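Local coordinates for protein endonuclease 8-like L720 (Acanthamoeba polyphaga mimivirus, PDB 4MB7) that belongs to the endonuclease VIII-like (Fpg/Nei) family, with an N-terminal region rich in beta strands, a helical H2TH domain and a bound zinc ion, at residues A3-I8 / K227-G232; W44-K49 / L141-F146; T119-C124 / I130-K135; N160-E165 / Q174-G179. All blocks are in the same frame, centred on the assembly; numbering follows the deposited sequence.

Contact 1. Residues A3-I8 / K227-G232. With SO4 (sulfate ion), chain C.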
loop_
_atom_site.group_PDB
_atom_site.type_symbol
_atom_site.label_atom_id
_atom_site.label_comp_id
_atom_site.label_asym_id
_atom_site.label_seq_id
_atom_site.Cartn_x
_atom_site.Cartn_y
_atom_site.Cartn_z
ATOM N N ALA A 3 -1.913 1.142 3.965
ATOM C CA ALA A 3 -3.267 0.640 4.182
ATOM C C ALA A 3 -3.968 1.469 5.261
ATOM O O ALA A 3 -3.326 1.920 6.207
ATOM C CB ALA A 3 -3.228 -0.831 4.572
ATOM N N PRO A 4 -5.286 1.679 5.120
ATOM C CA PRO A 4 -6.142 1.186 4.038
ATOM C C PRO A 4 -6.362 2.224 2.937
ATOM O O PRO A 4 -7.362 2.137 2.228
ATOM C CB PRO A 4 -7.461 0.933 4.761
ATOM C CG PRO A 4 -7.516 2.047 5.770
ATOM C CD PRO A 4 -6.080 2.322 6.182
ATOM N N ARG A 5 -5.451 3.184 2.799
ATOM C CA ARG A 5 -5.595 4.235 1.791
ATOM C C ARG A 5 -5.541 3.685 0.363
ATOM O O ARG A 5 -6.177 4.227 -0.542
ATOM C CB ARG A 5 -4.534 5.322 1.990
ATOM C CG ARG A 5 -4.608 6.477 0.998
ATOM C CD ARG A 5 -5.992 7.113 0.964
ATOM N NE ARG A 5 -6.468 7.482 2.294
ATOM C CZ ARG A 5 -7.548 8.223 2.523
ATOM N NH1 ARG A 5 -8.266 8.685 1.507
ATOM N NH2 ARG A 5 -7.907 8.509 3.767
ATOM N N ILE A 6 -4.787 2.608 0.165
ATOM C CA ILE A 6 -4.714 1.974 -1.148
ATOM C C ILE A 6 -6.068 1.375 -1.528
ATOM O O ILE A 6 -6.549 1.567 -2.647
ATOM C CB ILE A 6 -3.615 0.891 -1.210
ATOM C CG1 ILE A 6 -2.230 1.522 -1.058
ATOM C CG2 ILE A 6 -3.684 0.134 -2.521
ATOM C CD1 ILE A 6 -1.682 1.461 0.342
ATOM N N ARG A 7 -6.681 0.657 -0.589
ATOM C CA ARG A 7 -8.016 0.104 -0.795
ATOM C C ARG A 7 -9.033 1.205 -1.072
ATOM O O ARG A 7 -9.869 1.084 -1.970
ATOM C CB ARG A 7 -8.464 -0.710 0.422
ATOM C CG ARG A 7 -9.941 -1.078 0.387
ATOM C CD ARG A 7 -10.328 -1.973 1.550
ATOM N NE ARG A 7 -11.777 -2.057 1.708
ATOM C CZ ARG A 7 -12.415 -3.104 2.222
ATOM N NH1 ARG A 7 -11.734 -4.169 2.621
ATOM N NH2 ARG A 7 -13.736 -3.087 2.329
ATOM N N ILE A 8 -8.951 2.278 -0.293
ATOM C CA ILE A 8 -9.845 3.423 -0.448
ATOM C C ILE A 8 -9.736 4.032 -1.845
ATOM O O ILE A 8 -10.747 4.344 -2.478
ATOM C CB ILE A 8 -9.562 4.495 0.628
ATOM C CG1 ILE A 8 -9.983 3.980 2.008
ATOM C CG2 ILE A 8 -10.284 5.795 0.302
ATOM C CD1 ILE A 8 -9.525 4.853 3.160
ATOM N N LYS A 227 -15.039 6.140 6.420
ATOM C CA LYS A 227 -16.471 5.934 6.226
ATOM C C LYS A 227 -17.282 7.029 6.914
ATOM O O LYS A 227 -18.343 7.425 6.430
ATOM C CB LYS A 227 -16.893 4.559 6.744
ATOM C CG LYS A 227 -16.307 3.396 5.961
ATOM C CD LYS A 227 -16.741 3.443 4.505
ATOM N N PHE A 228 -16.776 7.511 8.044
ATOM C CA PHE A 228 -17.413 8.608 8.765
ATOM C C PHE A 228 -17.311 9.915 7.987
ATOM O O PHE A 228 -18.302 10.628 7.821
ATOM C CB PHE A 228 -16.784 8.775 10.149
ATOM C CG PHE A 228 -17.509 8.035 11.236
ATOM C CD1 PHE A 228 -17.584 6.652 11.221
ATOM C CD2 PHE A 228 -18.111 8.723 12.274
ATOM C CE1 PHE A 228 -18.252 5.971 12.222
ATOM C CE2 PHE A 228 -18.779 8.048 13.277
ATOM C CZ PHE A 228 -18.850 6.670 13.251
ATOM N N ARG A 229 -16.119 10.205 7.497
ATOM C CA ARG A 229 -15.867 11.422 6.751
ATOM C C ARG A 229 -16.728 11.465 5.504
ATOM O O ARG A 229 -17.219 12.512 5.129
ATOM C CB ARG A 229 -14.395 11.514 6.372
ATOM C CG ARG A 229 -13.492 11.744 7.563
ATOM C CD ARG A 229 -12.096 12.143 7.142
ATOM N NE ARG A 229 -11.416 11.106 6.376
ATOM C CZ ARG A 229 -10.724 10.098 6.905
ATOM N NH1 ARG A 229 -10.617 9.970 8.219
ATOM N NH2 ARG A 229 -10.137 9.221 6.107
ATOM N N GLU A 230 -16.912 10.319 4.884
ATOM C CA GLU A 230 -17.664 10.260 3.656
ATOM C C GLU A 230 -19.098 10.691 3.869
ATOM O O GLU A 230 -19.726 11.221 2.977
ATOM C CB GLU A 230 -17.557 8.887 2.994
ATOM C CG GLU A 230 -16.154 8.514 2.514
ATOM C CD GLU A 230 -15.540 9.489 1.511
ATOM O OE1 GLU A 230 -16.268 9.974 0.624
ATOM O OE2 GLU A 230 -14.337 9.776 1.606
ATOM N N SER A 231 -19.624 10.422 5.050
ATOM C CA SER A 231 -21.005 10.769 5.367
ATOM C C SER A 231 -21.101 12.078 6.151
ATOM O O SER A 231 -22.139 12.388 6.733
ATOM C CB SER A 231 -21.690 9.632 6.130
ATOM O OG SER A 231 -21.026 9.361 7.350
ATOM N N GLY A 232 -20.010 12.838 6.163
ATOM C CA GLY A 232 -20.000 14.158 6.769
ATOM C C GLY A 232 -19.832 14.175 8.277
ATOM O O GLY A 232 -20.157 15.166 8.930
HETATM S S SO4 C . -10.919 11.401 2.713
HETATM O O1 SO4 C . -12.304 11.636 3.161
HETATM O O2 SO4 C . -10.339 12.694 2.310
HETATM O O3 SO4 C . -10.147 10.853 3.846
HETATM O O4 SO4 C . -10.913 10.485 1.562
#

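Contact 2. Residues W44-K49 / L141-F146. With SO4 (sulfate ion), chain E; SO4 (sulfate ion), chain D.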
loop_
_atom_site.group_PDB
_atom_site.type_symbol
_atom_site.label_atom_id
_atom_site.label_comp_id
_atom_site.label_asym_id
_atom_site.label_seq_id
_atom_site.Cartn_x
_atom_site.Cartn_y
_atom_site.Cartn_z
ATOM N N TRP A 44 -9.344 -3.379 -12.329
ATOM C CA TRP A 44 -8.478 -2.805 -11.308
ATOM C C TRP A 44 -8.301 -3.830 -10.194
ATOM O O TRP A 44 -9.220 -4.586 -9.888
ATOM C CB TRP A 44 -9.109 -1.559 -10.681
ATOM C CG TRP A 44 -9.257 -0.364 -11.566
ATOM C CD1 TRP A 44 -10.329 -0.054 -12.353
ATOM C CD2 TRP A 44 -8.324 0.716 -11.717
ATOM N NE1 TRP A 44 -10.112 1.139 -13.000
ATOM C CE2 TRP A 44 -8.889 1.632 -12.625
ATOM C CE3 TRP A 44 -7.061 0.988 -11.180
ATOM C CZ2 TRP A 44 -8.235 2.803 -13.009
ATOM C CZ3 TRP A 44 -6.413 2.150 -11.563
ATOM C CH2 TRP A 44 -7.002 3.043 -12.467
ATOM N N TRP A 45 -7.120 -3.849 -9.585
ATOM C CA TRP A 45 -6.930 -4.547 -8.319
ATOM C C TRP A 45 -5.750 -3.945 -7.567
ATOM O O TRP A 45 -4.999 -3.144 -8.122
ATOM C CB TRP A 45 -6.776 -6.067 -8.506
ATOM C CG TRP A 45 -5.465 -6.531 -9.092
ATOM C CD1 TRP A 45 -4.418 -7.094 -8.417
ATOM C CD2 TRP A 45 -5.080 -6.505 -10.473
ATOM N NE1 TRP A 45 -3.401 -7.405 -9.291
ATOM C CE2 TRP A 45 -3.784 -7.053 -10.558
ATOM C CE3 TRP A 45 -5.703 -6.060 -11.646
ATOM C CZ2 TRP A 45 -3.099 -7.169 -11.769
ATOM C CZ3 TRP A 45 -5.021 -6.176 -12.843
ATOM C CH2 TRP A 45 -3.734 -6.726 -12.896
ATOM N N PHE A 46 -5.608 -4.306 -6.298
ATOM C CA PHE A 46 -4.513 -3.784 -5.494
ATOM C C PHE A 46 -3.950 -4.854 -4.570
ATOM O O PHE A 46 -4.650 -5.786 -4.179
ATOM C CB PHE A 46 -4.961 -2.559 -4.686
ATOM C CG PHE A 46 -5.824 -2.892 -3.497
ATOM C CD1 PHE A 46 -7.195 -3.041 -3.637
ATOM C CD2 PHE A 46 -5.262 -3.046 -2.237
ATOM C CE1 PHE A 46 -7.990 -3.349 -2.544
ATOM C CE2 PHE A 46 -6.050 -3.354 -1.143
ATOM C CZ PHE A 46 -7.414 -3.507 -1.297
ATOM N N ALA A 47 -2.675 -4.710 -4.232
ATOM C CA ALA A 47 -2.012 -5.617 -3.311
ATOM C C ALA A 47 -0.919 -4.845 -2.594
ATOM O O ALA A 47 0.054 -4.418 -3.212
ATOM C CB ALA A 47 -1.428 -6.800 -4.059
ATOM N N GLY A 48 -1.088 -4.653 -1.291
ATOM C CA GLY A 48 -0.152 -3.848 -0.531
ATOM C C GLY A 48 -0.157 -2.408 -1.001
ATOM O O GLY A 48 -1.209 -1.773 -1.068
ATOM N N LYS A 49 1.019 -1.894 -1.340
ATOM C CA LYS A 49 1.145 -0.500 -1.753
ATOM C C LYS A 49 1.078 -0.319 -3.271
ATOM O O LYS A 49 1.379 0.758 -3.789
ATOM C CB LYS A 49 2.435 0.105 -1.190
ATOM C CG LYS A 49 2.499 0.083 0.335
ATOM C CD LYS A 49 3.803 0.658 0.854
ATOM C CE LYS A 49 3.879 0.558 2.370
ATOM N NZ LYS A 49 5.225 0.928 2.886
ATOM N N LEU A 141 -3.673 -7.166 4.762
ATOM C CA LEU A 141 -4.603 -7.078 5.888
ATOM C C LEU A 141 -5.850 -6.241 5.601
ATOM O O LEU A 141 -6.875 -6.409 6.259
ATOM C CB LEU A 141 -3.885 -6.534 7.125
ATOM C CG LEU A 141 -2.829 -7.454 7.741
ATOM C CD1 LEU A 141 -1.971 -6.690 8.732
ATOM C CD2 LEU A 141 -3.490 -8.640 8.418
ATOM N N SER A 142 -5.766 -5.344 4.623
ATOM C CA SER A 142 -6.898 -4.483 4.292
ATOM C C SER A 142 -7.695 -4.993 3.093
ATOM O O SER A 142 -8.747 -4.447 2.766
ATOM C CB SER A 142 -6.423 -3.056 4.016
ATOM O OG SER A 142 -5.769 -2.974 2.762
ATOM N N ASN A 143 -7.190 -6.031 2.436
ATOM C CA ASN A 143 -7.812 -6.537 1.217
ATOM C C ASN A 143 -8.938 -7.524 1.513
ATOM O O ASN A 143 -8.823 -8.357 2.407
ATOM C CB ASN A 143 -6.760 -7.203 0.327
ATOM C CG ASN A 143 -7.214 -7.346 -1.111
ATOM O OD1 ASN A 143 -8.095 -8.146 -1.420
ATOM N ND2 ASN A 143 -6.600 -6.575 -2.004
ATOM N N ASN A 144 -10.026 -7.431 0.755
ATOM C CA ASN A 144 -11.155 -8.342 0.928
ATOM C C ASN A 144 -10.819 -9.796 0.589
ATOM O O ASN A 144 -11.571 -10.706 0.922
ATOM C CB ASN A 144 -12.361 -7.871 0.111
ATOM C CG ASN A 144 -13.094 -6.718 0.768
ATOM O OD1 ASN A 144 -13.263 -6.689 1.987
ATOM N ND2 ASN A 144 -13.532 -5.758 -0.039
ATOM N N ARG A 145 -9.688 -10.010 -0.074
ATOM C CA ARG A 145 -9.249 -11.365 -0.383
ATOM C C ARG A 145 -8.292 -11.910 0.674
ATOM O O ARG A 145 -7.709 -12.980 0.497
ATOM C CB ARG A 145 -8.605 -11.429 -1.771
ATOM C CG ARG A 145 -9.598 -11.314 -2.916
ATOM C CD ARG A 145 -8.975 -11.744 -4.234
ATOM N N PHE A 146 -8.135 -11.171 1.770
ATOM C CA PHE A 146 -7.270 -11.600 2.868
ATOM C C PHE A 146 -7.651 -12.990 3.362
ATOM O O PHE A 146 -8.818 -13.263 3.643
ATOM C CB PHE A 146 -7.309 -10.600 4.029
ATOM C CG PHE A 146 -6.494 -11.025 5.222
ATOM C CD1 PHE A 146 -5.113 -10.910 5.211
ATOM C CD2 PHE A 146 -7.110 -11.534 6.355
ATOM C CE1 PHE A 146 -4.359 -11.299 6.305
ATOM C CE2 PHE A 146 -6.364 -11.923 7.453
ATOM C CZ PHE A 146 -4.984 -11.805 7.428
HETATM S S SO4 E . 7.601 0.370 -0.374
HETATM O O1 SO4 E . 6.588 -0.089 -1.320
HETATM O O2 SO4 E . 7.786 1.811 -0.522
HETATM O O3 SO4 E . 7.164 0.072 0.987
HETATM O O4 SO4 E . 8.864 -0.312 -0.640
HETATM S S SO4 D . 5.517 4.340 4.421
HETATM O O1 SO4 D . 4.499 3.714 3.583
HETATM O O2 SO4 D . 6.334 5.236 3.607
HETATM O O3 SO4 D . 4.867 5.107 5.481
HETATM O O4 SO4 D . 6.368 3.310 5.008
#

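Contact 3. Residues T119-C124 / I130-K135. With SO4 (sulfate ion), chain E.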
loop_
_atom_site.group_PDB
_atom_site.type_symbol
_atom_site.label_atom_id
_atom_site.label_comp_id
_atom_site.label_asym_id
_atom_site.label_seq_id
_atom_site.Cartn_x
_atom_site.Cartn_y
_atom_site.Cartn_z
ATOM N N THR A 119 11.023 -5.262 -7.567
ATOM C CA THR A 119 9.805 -4.823 -6.897
ATOM C C THR A 119 10.148 -4.495 -5.449
ATOM O O THR A 119 11.306 -4.602 -5.049
ATOM C CB THR A 119 8.719 -5.907 -6.932
ATOM O OG1 THR A 119 9.074 -6.973 -6.044
ATOM C CG2 THR A 119 8.561 -6.452 -8.343
ATOM N N ASN A 120 9.153 -4.107 -4.656
ATOM C CA ASN A 120 9.420 -3.728 -3.268
ATOM C C ASN A 120 9.621 -4.909 -2.312
ATOM O O ASN A 120 9.685 -4.726 -1.097
ATOM C CB ASN A 120 8.367 -2.743 -2.730
ATOM C CG ASN A 120 6.980 -3.362 -2.587
ATOM O OD1 ASN A 120 6.785 -4.557 -2.809
ATOM N ND2 ASN A 120 6.010 -2.539 -2.201
ATOM N N TYR A 121 9.725 -6.116 -2.862
ATOM C CA TYR A 121 9.934 -7.300 -2.035
ATOM C C TYR A 121 10.905 -8.305 -2.659
ATOM O O TYR A 121 11.427 -9.172 -1.961
ATOM C CB TYR A 121 8.596 -7.978 -1.707
ATOM C CG TYR A 121 7.850 -8.450 -2.929
ATOM C CD1 TYR A 121 7.933 -9.769 -3.351
ATOM C CD2 TYR A 121 7.073 -7.570 -3.670
ATOM C CE1 TYR A 121 7.259 -10.199 -4.474
ATOM C CE2 TYR A 121 6.400 -7.988 -4.793
ATOM C CZ TYR A 121 6.497 -9.301 -5.191
ATOM O OH TYR A 121 5.828 -9.713 -6.311
ATOM N N THR A 122 11.153 -8.191 -3.962
ATOM C CA THR A 122 12.033 -9.144 -4.642
ATOM C C THR A 122 12.551 -8.670 -6.000
ATOM O O THR A 122 12.267 -7.556 -6.440
ATOM C CB THR A 122 11.327 -10.501 -4.868
ATOM O OG1 THR A 122 12.295 -11.493 -5.227
ATOM C CG2 THR A 122 10.294 -10.390 -5.981
ATOM N N ILE A 123 13.328 -9.537 -6.644
ATOM C CA ILE A 123 13.716 -9.364 -8.039
ATOM C C ILE A 123 13.165 -10.542 -8.838
ATOM O O ILE A 123 13.440 -11.698 -8.520
ATOM C CB ILE A 123 15.246 -9.304 -8.200
ATOM C CG1 ILE A 123 15.811 -8.084 -7.471
ATOM C CG2 ILE A 123 15.628 -9.267 -9.672
ATOM C CD1 ILE A 123 17.317 -7.973 -7.540
ATOM N N CYS A 124 12.376 -10.246 -9.866
ATOM C CA CYS A 124 11.724 -11.284 -10.653
ATOM C C CYS A 124 11.379 -10.764 -12.042
ATOM O O CYS A 124 11.561 -9.581 -12.332
ATOM C CB CYS A 124 10.451 -11.754 -9.946
ATOM S SG CYS A 124 9.234 -10.436 -9.670
ATOM N N ILE A 130 3.383 -9.701 -11.955
ATOM C CA ILE A 130 1.928 -9.642 -12.091
ATOM C C ILE A 130 1.259 -10.849 -11.429
ATOM O O ILE A 130 0.233 -10.712 -10.761
ATOM C CB ILE A 130 1.506 -9.530 -13.573
ATOM C CG1 ILE A 130 2.045 -8.228 -14.172
ATOM C CG2 ILE A 130 -0.008 -9.589 -13.713
ATOM C CD1 ILE A 130 1.713 -8.039 -15.637
ATOM N N MET A 131 1.851 -12.027 -11.603
ATOM C CA MET A 131 1.324 -13.243 -10.991
ATOM C C MET A 131 1.420 -13.186 -9.468
ATOM O O MET A 131 0.506 -13.613 -8.763
ATOM C CB MET A 131 2.065 -14.473 -11.518
ATOM C CG MET A 131 1.483 -15.800 -11.052
ATOM S SD MET A 131 -0.174 -16.113 -11.693
ATOM C CE MET A 131 -1.153 -15.988 -10.199
ATOM N N ASP A 132 2.529 -12.654 -8.964
ATOM C CA ASP A 132 2.724 -12.524 -7.524
ATOM C C ASP A 132 1.695 -11.601 -6.879
ATOM O O ASP A 132 1.286 -11.822 -5.739
ATOM C CB ASP A 132 4.121 -11.997 -7.210
ATOM C CG ASP A 132 5.198 -13.048 -7.372
ATOM O OD1 ASP A 132 4.853 -14.229 -7.567
ATOM O OD2 ASP A 132 6.391 -12.687 -7.289
ATOM N N SER A 133 1.288 -10.564 -7.606
ATOM C CA SER A 133 0.335 -9.590 -7.077
ATOM C C SER A 133 -0.981 -10.262 -6.706
ATOM O O SER A 133 -1.626 -9.885 -5.728
ATOM C CB SER A 133 0.091 -8.462 -8.083
ATOM O OG SER A 133 -0.634 -8.925 -9.208
ATOM N N ILE A 134 -1.363 -11.265 -7.490
ATOM C CA ILE A 134 -2.580 -12.026 -7.237
ATOM C C ILE A 134 -2.471 -12.804 -5.929
ATOM O O ILE A 134 -3.420 -12.863 -5.149
ATOM C CB ILE A 134 -2.884 -12.993 -8.401
ATOM C CG1 ILE A 134 -3.119 -12.208 -9.694
ATOM C CG2 ILE A 134 -4.088 -13.864 -8.081
ATOM C CD1 ILE A 134 -3.401 -13.079 -10.900
ATOM N N LYS A 135 -1.301 -13.388 -5.688
ATOM C CA LYS A 135 -1.057 -14.148 -4.467
ATOM C C LYS A 135 -0.927 -13.234 -3.251
ATOM O O LYS A 135 -1.387 -13.569 -2.157
ATOM C CB LYS A 135 0.204 -15.003 -4.617
ATOM C CG LYS A 135 0.590 -15.775 -3.365
HETATM S S SO4 E . 7.601 0.370 -0.374
HETATM O O1 SO4 E . 6.588 -0.089 -1.320
HETATM O O2 SO4 E . 7.786 1.811 -0.522
HETATM O O3 SO4 E . 7.164 0.072 0.987
HETATM O O4 SO4 E . 8.864 -0.312 -0.640
#

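Contact 4. Residues N160-E165 / Q174-G179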
loop_
_atom_site.group_PDB
_atom_site.type_symbol
_atom_site.label_atom_id
_atom_site.label_comp_id
_atom_site.label_asym_id
_atom_site.label_seq_id
_atom_site.Cartn_x
_atom_site.Cartn_y
_atom_site.Cartn_z
ATOM N N ASN A 160 10.957 -17.232 10.757
ATOM C CA ASN A 160 12.144 -18.078 10.779
ATOM C C ASN A 160 13.259 -17.534 9.890
ATOM O O ASN A 160 14.438 -17.642 10.223
ATOM C CB ASN A 160 11.789 -19.507 10.362
ATOM N N ILE A 161 12.877 -16.949 8.758
ATOM C CA ILE A 161 13.840 -16.409 7.803
ATOM C C ILE A 161 14.472 -15.105 8.291
ATOM O O ILE A 161 15.689 -14.934 8.231
ATOM C CB ILE A 161 13.191 -16.186 6.418
ATOM C CG1 ILE A 161 12.797 -17.526 5.793
ATOM C CG2 ILE A 161 14.133 -15.431 5.495
ATOM C CD1 ILE A 161 12.148 -17.400 4.429
ATOM N N HIS A 162 13.640 -14.191 8.784
ATOM C CA HIS A 162 14.112 -12.880 9.222
ATOM C C HIS A 162 14.243 -12.792 10.740
ATOM O O HIS A 162 13.965 -11.751 11.336
ATOM C CB HIS A 162 13.169 -11.786 8.720
ATOM C CG HIS A 162 13.065 -11.716 7.228
ATOM N ND1 HIS A 162 13.768 -10.799 6.476
ATOM C CD2 HIS A 162 12.344 -12.449 6.349
ATOM C CE1 HIS A 162 13.482 -10.970 5.197
ATOM N NE2 HIS A 162 12.621 -11.966 5.093
ATOM N N SER A 163 14.680 -13.886 11.356
ATOM C CA SER A 163 14.774 -13.970 12.810
ATOM C C SER A 163 15.766 -12.974 13.411
ATOM O O SER A 163 15.627 -12.572 14.565
ATOM C CB SER A 163 15.150 -15.392 13.235
ATOM O OG SER A 163 16.388 -15.782 12.666
ATOM N N SER A 164 16.756 -12.568 12.623
ATOM C CA SER A 164 17.852 -11.751 13.136
ATOM C C SER A 164 17.588 -10.244 13.113
ATOM O O SER A 164 18.251 -9.488 13.821
ATOM C CB SER A 164 19.147 -12.065 12.382
ATOM N N GLU A 165 16.628 -9.801 12.306
ATOM C CA GLU A 165 16.371 -8.367 12.182
ATOM C C GLU A 165 15.394 -7.854 13.236
ATOM O O GLU A 165 14.660 -8.629 13.849
ATOM C CB GLU A 165 15.881 -8.014 10.774
ATOM C CG GLU A 165 14.549 -8.633 10.389
ATOM C CD GLU A 165 14.087 -8.190 9.014
ATOM O OE1 GLU A 165 14.852 -7.477 8.331
ATOM O OE2 GLU A 165 12.959 -8.550 8.615
ATOM N N GLN A 174 7.399 -5.960 2.753
ATOM C CA GLN A 174 6.215 -5.962 1.896
ATOM C C GLN A 174 5.875 -7.332 1.323
ATOM O O GLN A 174 4.858 -7.495 0.648
ATOM C CB GLN A 174 6.360 -4.928 0.774
ATOM C CG GLN A 174 6.390 -3.501 1.284
ATOM C CD GLN A 174 5.170 -3.167 2.122
ATOM O OE1 GLN A 174 4.038 -3.240 1.645
ATOM N NE2 GLN A 174 5.395 -2.809 3.382
ATOM N N GLU A 175 6.724 -8.316 1.591
ATOM C CA GLU A 175 6.419 -9.684 1.203
ATOM C C GLU A 175 5.489 -10.321 2.233
ATOM O O GLU A 175 4.628 -11.131 1.890
ATOM C CB GLU A 175 7.700 -10.507 1.064
ATOM C CG GLU A 175 7.460 -11.967 0.724
ATOM C CD GLU A 175 8.744 -12.726 0.459
ATOM O OE1 GLU A 175 9.810 -12.081 0.378
ATOM O OE2 GLU A 175 8.686 -13.968 0.332
ATOM N N TYR A 176 5.656 -9.932 3.493
ATOM C CA TYR A 176 4.910 -10.546 4.591
ATOM C C TYR A 176 3.814 -9.651 5.166
ATOM O O TYR A 176 2.797 -10.142 5.654
ATOM C CB TYR A 176 5.871 -11.009 5.688
ATOM C CG TYR A 176 6.804 -12.097 5.213
ATOM C CD1 TYR A 176 6.379 -13.417 5.148
ATOM C CD2 TYR A 176 8.100 -11.805 4.808
ATOM C CE1 TYR A 176 7.216 -14.415 4.701
ATOM C CE2 TYR A 176 8.948 -12.800 4.362
ATOM C CZ TYR A 176 8.500 -14.103 4.311
ATOM O OH TYR A 176 9.337 -15.101 3.869
ATOM N N PHE A 177 4.021 -8.340 5.104
ATOM C CA PHE A 177 3.004 -7.385 5.531
ATOM C C PHE A 177 2.719 -6.350 4.444
ATOM O O PHE A 177 2.923 -5.154 4.660
ATOM C CB PHE A 177 3.438 -6.676 6.817
ATOM C CG PHE A 177 3.586 -7.592 7.998
ATOM C CD1 PHE A 177 4.799 -8.200 8.275
ATOM C CD2 PHE A 177 2.510 -7.841 8.837
ATOM C CE1 PHE A 177 4.938 -9.043 9.363
ATOM C CE2 PHE A 177 2.642 -8.682 9.929
ATOM C CZ PHE A 177 3.858 -9.283 10.191
ATOM N N PRO A 178 2.240 -6.802 3.272
ATOM C CA PRO A 178 1.994 -5.852 2.183
ATOM C C PRO A 178 0.916 -4.836 2.557
ATOM O O PRO A 178 -0.197 -5.220 2.910
ATOM C CB PRO A 178 1.516 -6.748 1.036
ATOM C CG PRO A 178 0.951 -7.952 1.704
ATOM C CD PRO A 178 1.787 -8.164 2.930
ATOM N N GLY A 179 1.256 -3.553 2.492
ATOM C CA GLY A 179 0.315 -2.499 2.822
ATOM C C GLY A 179 0.674 -1.779 4.106
ATOM O O GLY A 179 0.283 -0.631 4.319
#

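Contact 1. Residues A3-I8 / K227-G232
R5 and R229 reach toward each other from opposite directions and share one sulfate, probably from the crystallisation liquor. Three donors converge on its O3: R229 NE and R229 NH2 fork onto O3 in bent bonds, each 2.8 Å long, and R5 NH2 lies 3.2 Å from it. R5 NH1 takes O4 instead, along a nearly straight bond (167°). The anion lies at the edge of both guanidinium groups, whose planes differ by 21°. K12 adds a further positive partner. R5 NH2 and R229 NH2 come within 3.3 Å without bonding each other; the shared anion probably offsets their like charges. R229 bends at chi3 (-63°), which turns its NE toward the sulfate.

Nonpolar packing lies beside the anion: I8 CD1 stands 3.9 Å above the R5 guanidinium plane, and P4 and I8 rest on helix 205-230.

At the helix ends, N-cap P4 accepts I8 N on its O at 3.0 Å, while G232, whose positive phi suits glycine, closes helix 205-230 in a Schellman motif.

Contact 2. Residues W44-K49 / L141-F146
ND2 of N143 lies over one face of the F46 ring, 3.2 Å above the ring plane and displaced toward its rim. Between the two side chains the closest atoms are F46 CZ and N143 ND2, 3.3 Å apart. Amide and ring are tilted 36° apart, with the NH2 end near the pi cloud. F46 adopts the crowded position between its backbone N and carbonyl carbon (chi1 75°), which brings the ring back toward the loop; N143 answers with CG anti to its own N (chi1 -161°). N143 ND2 also lies 3.0 Å from F46 O, but the angle is too poor for a hydrogen bond. At the ring's edge S142 OG comes within 3.9 Å of F46 CE2, while its polar bond goes to D140. N143 OD1 accepts R145 N at 2.8 Å, in the carbonyl plane on a lone pair, which helps to fix the amide's rotation. That bond closes an Asx turn, superposed on the type I beta turn from N143 to F146 before helix 148-161.

Contact 3. Residues T119-C124 / I130-K135
A beta hairpin, strands 116-118 and 123-125, packs on the helix that directly follows it, 126-136, by laying Y121 of its connecting loop across D132. The phenol end does the touching. Y121 OH stands 3.2 Å from D132 OD2, where a hydrogen bond is possible but not settled; its approach to D132 CB, 3.0 Å, is unusually short and of doubtful precision. The carboxylate oxygen approaches at the ring edge, near its plane, and the carboxylate is turned 53° from the ring. Its other oxygen, OD1, is held by Q128 NE2 one helical turn earlier, which helps to orient the carboxylate. With CG anti to the carbonyl carbon (chi1 -76°), D132 leans out from the helix toward the hairpin.

The loop itself is braced by an ST motif: T119 OG1 accepts T122 N at 3.2 Å and, weakly, Y121 N. The same oxygen lies 3.1 Å above one face of the Y121 ring, offset toward the rim, so a single threonine hydroxyl both organises the turn and backs its tyrosine. Across the base of the loop T119 N bonds T122 O at 2.8 Å. N120, in the connecting loop, offers an amide N-H that suits an anion: ND2 donates to sulfate O1 at 2.7 Å, nearly straight (165°). Farther along the hairpin, C124 SG approaches D132 OD2 to 4.3 Å.

Contact 4. Residues N160-E165 / Q174-G179
Q174 NE2 donates to two carbonyls, L172 O before it and V180 O after it, while Q174 OE1 accepts G179 N at 2.9 Å with a nearly straight N-H (168°), in the carbonyl plane, on a lone pair. Glycine is called for at G179, since at its backbone angles a CB would press on the carbonyl O of P178. This loop joins helices 167-171 and 182-191, consistent with the two-turn linker of the helix-two-turn-helix motif that names the H2TH domain.

From the same loop Y176 reaches back to the end of helix 148-161. Its CE2 meets H162 NE2 at 3.8 Å; the rings are steeply inclined, 75° apart, but meet obliquely, as neither stack nor T-shape. I161 CD1 touches Y176 OH at 3.7 Å, the two side chains crossing at about a right angle. With CG anti to its carbonyl carbon (chi1 -61°), H162 points its ring at the tyrosine just as the chain leaves the helix. H154, farther back on that helix, stacks on Y176.

In the fold
Contact 2, the buried one, and contact 4, partly buried, each touch all the others. Contacts 1 and 3 lie at the surface on opposite sides of the chain's centre. Contacts 1 and 2 each join the N-terminal part of the chain to the H2TH region, whereas contacts 3 and 4 tie together near neighbours in sequence. Chemistry follows place: shared anion binding in contact 1, amide on ring in the core, a hydroxyl beside a carboxylate in contact 3, aromatic and aliphatic packing in contact 4. R7 with S142 joins contacts 1 and 2, W45 with S133 joins 2 and 3, and A3 with G179 joins 1 and 4. K49 and N120 share one sulfate between contacts 2 and 3.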